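Local structure of halorhodopsin (Halobacterium salinarum, 2JAF) at residues Ser104-Tyr109 with Ala151-Ser156; Ile142-Thr147 with Ala166-Phe171. The protein pumps chloride ions across the membrane of a halophilic archaeon, using light absorbed by a bound retinal chromophore. The protein carries 2 engineered substitutions. All coordinates share one frame; numbering follows the deposited sequence.

Contact 1 of 2, residues Ser104-Tyr109 with Ala151-Ser156; sequences SQWGRY and AAMTTS. With PLM (palmitic acid), chain E.
The terminal methyl of Met153 makes one of the two points of contact: its CE lies 3.6 Å from Trp106 CB and 3.5 Å from Ser104 OG. Met153 gets there by bending. Bends at both chi2 and chi3 turn the thioether over toward the start of helix 106-127, and SD settles 4.8 Å from the centroid of the five-membered ring of Trp106, 28° off its normal, an oblique Met-aromatic contact. The flexible, polarisable thioether suits a place beside an indole. Trp106 holds CG between its backbone N and its carbonyl carbon (chi1 62°), which carries the far end of the indole away from 151-156. A palmitic acid lies over one face of that indole, with its C2 3.4 Å above the plane and toward the rim; the same C2 is 3.7 Å from Met153 SD, so the fatty acid touches both segments.

One turn along, Tyr109 CE2 meets Ala152 CB at 3.6 Å, the methyl approaching the phenol ring obliquely and, being small, letting the ring pack directly against helix 131-153. The backbone carbonyl oxygen of Gln105 sits over the centre of one ring face. Both hydroxyls, Ser104 OG and Tyr109 OH, are hydrogen-bonded to the carboxylate of Glu219. With no hydrogen bond linking the segments directly, their cohesion here rests on dispersion, while the buried polar ends are satisfied elsewhere in the protein.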
loop_
_atom_site.group_PDB
_atom_site.type_symbol
_atom_site.label_atom_id
_atom_site.label_comp_id
_atom_site.label_asym_id
_atom_site.label_seq_id
_atom_site.Cartn_x
_atom_site.Cartn_y
_atom_site.Cartn_z
ATOM N N SER A 104 -0.036 13.016 -20.127
ATOM C CA SER A 104 -0.443 11.797 -19.434
ATOM C C SER A 104 -1.065 12.095 -18.074
ATOM O O SER A 104 -0.399 12.610 -17.180
ATOM C CB SER A 104 0.764 10.872 -19.242
ATOM O OG SER A 104 0.415 9.737 -18.466
ATOM N N GLN A 105 -2.346 11.774 -17.926
ATOM C CA GLN A 105 -3.047 11.991 -16.663
ATOM C C GLN A 105 -2.746 10.778 -15.794
ATOM O O GLN A 105 -3.642 10.011 -15.440
ATOM C CB GLN A 105 -4.559 12.106 -16.903
ATOM C CG GLN A 105 -4.964 13.227 -17.857
ATOM C CD GLN A 105 -6.474 13.376 -17.994
ATOM O OE1 GLN A 105 -7.195 12.392 -18.172
ATOM N NE2 GLN A 105 -6.956 14.612 -17.928
ATOM N N TRP A 106 -1.473 10.608 -15.451
ATOM C CA TRP A 106 -1.054 9.463 -14.654
ATOM C C TRP A 106 -1.630 9.421 -13.245
ATOM O O TRP A 106 -1.605 8.376 -12.591
ATOM C CB TRP A 106 0.477 9.361 -14.605
ATOM C CG TRP A 106 1.195 10.517 -13.985
ATOM C CD1 TRP A 106 1.777 11.570 -14.638
ATOM C CD2 TRP A 106 1.474 10.704 -12.594
ATOM N NE1 TRP A 106 2.404 12.394 -13.739
ATOM C CE2 TRP A 106 2.234 11.888 -12.475
ATOM C CE3 TRP A 106 1.155 9.986 -11.433
ATOM C CZ2 TRP A 106 2.683 12.371 -11.243
ATOM C CZ3 TRP A 106 1.601 10.467 -10.207
ATOM C CH2 TRP A 106 2.358 11.650 -10.125
ATOM N N GLY A 107 -2.152 10.551 -12.779
ATOM C CA GLY A 107 -2.753 10.571 -11.461
ATOM C C GLY A 107 -3.996 9.695 -11.440
ATOM O O GLY A 107 -4.402 9.204 -10.388
ATOM N N ARG A 108 -4.620 9.491 -12.596
ATOM C CA ARG A 108 -5.803 8.632 -12.618
ATOM C C ARG A 108 -5.383 7.218 -12.242
ATOM O O ARG A 108 -5.967 6.591 -11.357
ATOM C CB ARG A 108 -6.444 8.601 -14.008
ATOM C CG ARG A 108 -7.210 9.843 -14.423
ATOM C CD ARG A 108 -7.893 9.602 -15.776
ATOM N NE ARG A 108 -8.590 10.768 -16.305
ATOM C CZ ARG A 108 -9.826 11.138 -15.969
ATOM N NH1 ARG A 108 -10.529 10.432 -15.084
ATOM N NH2 ARG A 108 -10.365 12.202 -16.537
ATOM N N TYR A 109 -4.347 6.726 -12.915
ATOM C CA TYR A 109 -3.857 5.376 -12.694
ATOM C C TYR A 109 -3.407 5.179 -11.254
ATOM O O TYR A 109 -3.682 4.144 -10.640
ATOM C CB TYR A 109 -2.721 5.076 -13.692
ATOM C CG TYR A 109 -2.994 5.642 -15.079
ATOM C CD1 TYR A 109 -4.286 5.634 -15.617
ATOM C CD2 TYR A 109 -1.973 6.213 -15.840
ATOM C CE1 TYR A 109 -4.553 6.186 -16.872
ATOM C CE2 TYR A 109 -2.231 6.768 -17.095
ATOM C CZ TYR A 109 -3.523 6.752 -17.604
ATOM O OH TYR A 109 -3.787 7.307 -18.838
ATOM N N ALA A 151 2.783 0.983 -17.675
ATOM C CA ALA A 151 2.584 1.017 -19.121
ATOM C C ALA A 151 2.625 2.462 -19.621
ATOM O O ALA A 151 3.240 2.757 -20.649
ATOM C CB ALA A 151 1.245 0.367 -19.480
ATOM N N ALA A 152 1.965 3.361 -18.891
ATOM C CA ALA A 152 1.925 4.771 -19.269
ATOM C C ALA A 152 3.271 5.483 -19.106
ATOM O O ALA A 152 3.627 6.343 -19.909
ATOM C CB ALA A 152 0.857 5.495 -18.451
ATOM N N MET A 153 4.020 5.125 -18.068
ATOM C CA MET A 153 5.306 5.773 -17.795
ATOM C C MET A 153 6.505 5.244 -18.581
ATOM O O MET A 153 7.545 5.901 -18.638
ATOM C CB MET A 153 5.626 5.685 -16.301
ATOM C CG MET A 153 4.627 6.399 -15.404
ATOM S SD MET A 153 4.532 8.178 -15.701
ATOM C CE MET A 153 3.108 8.261 -16.849
ATOM N N THR A 154 6.371 4.060 -19.177
ATOM C CA THR A 154 7.470 3.459 -19.929
ATOM C C THR A 154 7.723 4.185 -21.253
ATOM O O THR A 154 6.810 4.372 -22.049
ATOM C CB THR A 154 7.178 1.971 -20.177
ATOM O OG1 THR A 154 7.179 1.289 -18.916
ATOM C CG2 THR A 154 8.233 1.347 -21.102
ATOM N N THR A 155 8.971 4.587 -21.484
ATOM C CA THR A 155 9.306 5.329 -22.695
ATOM C C THR A 155 10.405 4.737 -23.567
ATOM O O THR A 155 10.610 5.200 -24.694
ATOM C CB THR A 155 9.756 6.757 -22.347
ATOM O OG1 THR A 155 10.921 6.690 -21.511
ATOM C CG2 THR A 155 8.653 7.508 -21.617
ATOM N N SER A 156 11.106 3.720 -23.074
ATOM C CA SER A 156 12.214 3.159 -23.846
ATOM C C SER A 156 11.816 2.411 -25.111
ATOM O O SER A 156 12.488 2.528 -26.140
ATOM C CB SER A 156 13.093 2.264 -22.958
ATOM O OG SER A 156 12.404 1.096 -22.542
HETATM C C1 PLM E . 6.373 11.793 -14.123
HETATM O O1 PLM E . 6.113 13.007 -14.025
HETATM O O2 PLM E . 7.311 11.363 -14.831
HETATM C C2 PLM E . 5.500 10.821 -13.344
HETATM C C3 PLM E . 6.106 10.093 -12.147
HETATM C C4 PLM E . 5.010 9.227 -11.535
HETATM C C5 PLM E . 5.409 8.415 -10.316
HETATM C C6 PLM E . 5.325 9.202 -9.024
HETATM C C7 PLM E . 4.313 8.634 -8.045
HETATM C C8 PLM E . 4.269 9.442 -6.765
HETATM C C9 PLM E . 3.266 8.838 -5.795
HETATM C CA PLM E . 3.186 9.613 -4.493
HETATM C CB PLM E . 2.392 9.014 -3.340
HETATM C CC PLM E . 2.879 7.673 -2.815
HETATM C CD PLM E . 2.031 7.230 -1.640
HETATM C CE PLM E . 2.514 5.882 -1.108
HETATM C CF PLM E . 1.287 5.044 -0.768
HETATM C CG PLM E . 1.681 3.673 -0.242
#

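Contact 2 of 2, residues Ile142-Thr147 with Ala166-Phe171; sequences IGMCVT and AISCAF. With RET (retinal), chain G; PLM (palmitic acid), chain D.
Met144 starts against Phe171 and Ser168 and ends on retinal: its CB packs on Phe171 CB at 3.7 Å, and its CG passes 3.4 Å from Ser168 OG. With CG anti to the backbone N (chi1 172°) and chi2 also extended, the chain reaches away from the neighbouring helix; SD then lies near retinal C7 and C19, and a bend at chi3 places CE 3.7 Å from retinal C9. A long, unbranched, apolar chain is well suited to lining a polyene.

Ser168 OG donates a hydrogen bond of 2.8 Å to Met144 O, tilted out of the carbonyl plane. This satisfies the buried hydroxyl, which also touches the ring of retinal at C3. Thr147 OG1 turns back to Gly143 O within its own helix, reaching it from the face opposite to Thr147 N; this leaves the Thr147 methyl CG2 directed at Phe171 CE2. The absence of a side chain on Gly143 lets its CA sit directly on the Phe171 ring, 3.9 Å above the centre, a CH-pi contact only 9° off the normal.

The segment axes come within 7.8 Å, nearly antiparallel at 164°. Small residues and a serine-to-carbonyl bond at such a crossing make a tight transmembrane helix pair, which contributes Met144, Ser168 and Cys169 to the retinal pocket of the seven-helix microbial rhodopsin fold.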
loop_
_atom_site.group_PDB
_atom_site.type_symbol
_atom_site.label_atom_id
_atom_site.label_comp_id
_atom_site.label_asym_id
_atom_site.label_seq_id
_atom_site.Cartn_x
_atom_site.Cartn_y
_atom_site.Cartn_z
ATOM N N ILE A 142 -4.429 -4.032 -7.016
ATOM C CA ILE A 142 -3.319 -3.097 -6.909
ATOM C C ILE A 142 -2.316 -3.381 -8.024
ATOM O O ILE A 142 -1.777 -2.458 -8.629
ATOM C CB ILE A 142 -2.648 -3.195 -5.515
ATOM C CG1 ILE A 142 -3.621 -2.652 -4.456
ATOM C CG2 ILE A 142 -1.353 -2.394 -5.489
ATOM C CD1 ILE A 142 -3.164 -2.848 -3.016
ATOM N N GLY A 143 -2.086 -4.661 -8.303
ATOM C CA GLY A 143 -1.167 -5.031 -9.369
ATOM C C GLY A 143 -1.644 -4.512 -10.716
ATOM O O GLY A 143 -0.851 -4.024 -11.526
ATOM N N MET A 144 -2.950 -4.612 -10.961
ATOM C CA MET A 144 -3.523 -4.138 -12.219
ATOM C C MET A 144 -3.265 -2.643 -12.360
ATOM O O MET A 144 -2.837 -2.160 -13.412
ATOM C CB MET A 144 -5.041 -4.420 -12.250
ATOM C CG MET A 144 -5.805 -3.801 -13.426
ATOM S SD MET A 144 -7.607 -3.968 -13.220
ATOM C CE MET A 144 -7.915 -2.617 -12.093
ATOM N N CYS A 145 -3.504 -1.907 -11.279
ATOM C CA CYS A 145 -3.316 -0.468 -11.299
ATOM C C CYS A 145 -1.873 -0.018 -11.477
ATOM O O CYS A 145 -1.607 0.897 -12.254
ATOM C CB CYS A 145 -3.884 0.150 -10.018
ATOM S SG CYS A 145 -5.673 0.014 -9.907
ATOM N N VAL A 146 -0.949 -0.649 -10.760
ATOM C CA VAL A 146 0.451 -0.248 -10.854
ATOM C C VAL A 146 1.105 -0.643 -12.171
ATOM O O VAL A 146 1.992 0.060 -12.665
ATOM C CB VAL A 146 1.289 -0.806 -9.679
ATOM C CG1 VAL A 146 0.731 -0.284 -8.358
ATOM C CG2 VAL A 146 1.301 -2.328 -9.705
ATOM N N THR A 147 0.677 -1.757 -12.753
ATOM C CA THR A 147 1.255 -2.153 -14.022
ATOM C C THR A 147 0.676 -1.247 -15.109
ATOM O O THR A 147 1.325 -0.974 -16.116
ATOM C CB THR A 147 1.007 -3.651 -14.321
ATOM O OG1 THR A 147 -0.381 -3.970 -14.153
ATOM C CG2 THR A 147 1.831 -4.503 -13.371
ATOM N N ALA A 166 -0.593 -5.820 -21.082
ATOM C CA ALA A 166 -1.006 -7.221 -21.065
ATOM C C ALA A 166 -1.013 -7.817 -19.649
ATOM O O ALA A 166 -1.943 -8.532 -19.271
ATOM C CB ALA A 166 -0.082 -8.050 -21.992
ATOM N N ILE A 167 0.028 -7.544 -18.867
ATOM C CA ILE A 167 0.098 -8.064 -17.504
ATOM C C ILE A 167 -1.001 -7.442 -16.646
ATOM O O ILE A 167 -1.584 -8.104 -15.787
ATOM C CB ILE A 167 1.475 -7.777 -16.860
ATOM C CG1 ILE A 167 2.566 -8.550 -17.602
ATOM C CG2 ILE A 167 1.472 -8.207 -15.395
ATOM C CD1 ILE A 167 2.413 -10.061 -17.512
ATOM N N SER A 168 -1.290 -6.170 -16.882
ATOM C CA SER A 168 -2.349 -5.496 -16.138
ATOM C C SER A 168 -3.667 -6.227 -16.421
ATOM O O SER A 168 -4.489 -6.416 -15.525
ATOM C CB SER A 168 -2.450 -4.036 -16.582
ATOM O OG SER A 168 -3.454 -3.345 -15.867
ATOM N N CYS A 169 -3.860 -6.638 -17.673
ATOM C CA CYS A 169 -5.075 -7.366 -18.056
ATOM C C CYS A 169 -5.144 -8.689 -17.296
ATOM O O CYS A 169 -6.220 -9.134 -16.891
ATOM C CB CYS A 169 -5.086 -7.642 -19.569
ATOM S SG CYS A 169 -5.491 -6.210 -20.628
ATOM N N ALA A 170 -3.992 -9.323 -17.104
ATOM C CA ALA A 170 -3.944 -10.591 -16.381
ATOM C C ALA A 170 -4.409 -10.399 -14.934
ATOM O O ALA A 170 -5.143 -11.225 -14.398
ATOM C CB ALA A 170 -2.531 -11.156 -16.412
ATOM N N PHE A 171 -3.973 -9.319 -14.295
ATOM C CA PHE A 171 -4.396 -9.055 -12.924
ATOM C C PHE A 171 -5.900 -8.798 -12.897
ATOM O O PHE A 171 -6.602 -9.223 -11.972
ATOM C CB PHE A 171 -3.663 -7.842 -12.351
ATOM C CG PHE A 171 -2.270 -8.144 -11.874
ATOM C CD1 PHE A 171 -2.060 -9.016 -10.811
ATOM C CD2 PHE A 171 -1.169 -7.528 -12.464
ATOM C CE1 PHE A 171 -0.767 -9.273 -10.335
ATOM C CE2 PHE A 171 0.124 -7.777 -11.994
ATOM C CZ PHE A 171 0.320 -8.648 -10.930
HETATM C C1 RET G . -5.696 0.036 -17.498
HETATM C C2 RET G . -4.581 -0.222 -18.618
HETATM C C3 RET G . -3.895 -1.610 -18.603
HETATM C C4 RET G . -4.974 -2.773 -18.791
HETATM C C5 RET G . -6.221 -2.685 -17.823
HETATM C C6 RET G . -6.608 -1.326 -17.179
HETATM C C7 RET G . -7.736 -1.324 -16.187
HETATM C C8 RET G . -8.240 -0.361 -15.369
HETATM C C9 RET G . -9.482 -0.460 -14.650
HETATM C C10 RET G . -9.758 0.751 -14.011
HETATM C C11 RET G . -10.890 0.989 -13.262
HETATM C C12 RET G . -11.103 2.263 -12.712
HETATM C C13 RET G . -12.226 2.583 -11.844
HETATM C C14 RET G . -12.184 3.928 -11.374
HETATM C C15 RET G . -12.984 4.449 -10.384
HETATM C C16 RET G . -4.869 0.489 -16.240
HETATM C C17 RET G . -6.594 1.258 -18.056
HETATM C C18 RET G . -6.978 -3.986 -17.610
HETATM C C19 RET G . -10.456 -1.762 -14.768
HETATM C C20 RET G . -13.344 1.574 -11.521
HETATM C C1 PLM D . 6.791 -2.648 -11.655
HETATM O O1 PLM D . 6.939 -2.031 -12.724
HETATM O O2 PLM D . 6.848 -3.897 -11.595
HETATM C C2 PLM D . 6.543 -1.824 -10.404
HETATM C C3 PLM D . 5.364 -2.258 -9.539
HETATM C C4 PLM D . 5.304 -1.330 -8.335
HETATM C C5 PLM D . 4.143 -1.719 -7.445
HETATM C C6 PLM D . 4.562 -1.982 -6.018
HETATM C C7 PLM D . 3.271 -2.060 -5.230
HETATM C C8 PLM D . 3.512 -2.321 -3.762
HETATM C C9 PLM D . 2.173 -2.416 -3.051
HETATM C CA PLM D . 2.360 -2.647 -1.563
HETATM C CB PLM D . 1.185 -3.160 -0.743
HETATM C CC PLM D . 0.624 -4.526 -1.098
HETATM C CD PLM D . -0.492 -4.855 -0.124
HETATM C CE PLM D . -1.090 -6.231 -0.420
HETATM C CF PLM D . -2.338 -6.404 0.434
HETATM C CG PLM D . -2.971 -7.765 0.185
#

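Helix 131-153 belongs to both contacts, whose centres lie 13 Å apart. Its middle, at residues 142-147, packs on helix 158-180 in contact 2, and its C-terminal end, in 151-156, meets the start of helix 106-127 in contact 1. Along the chain the order is 104-109, 142-147, 151-156, 166-171, so the segments of the two contacts alternate and three successive helices are tied together through the middle one. The contacts themselves touch where Tyr109 O packs against Cys145 CB at 4.0 Å. Both also reach the second subunit, linking the bundle around retinal to the subunit interface of the trimer.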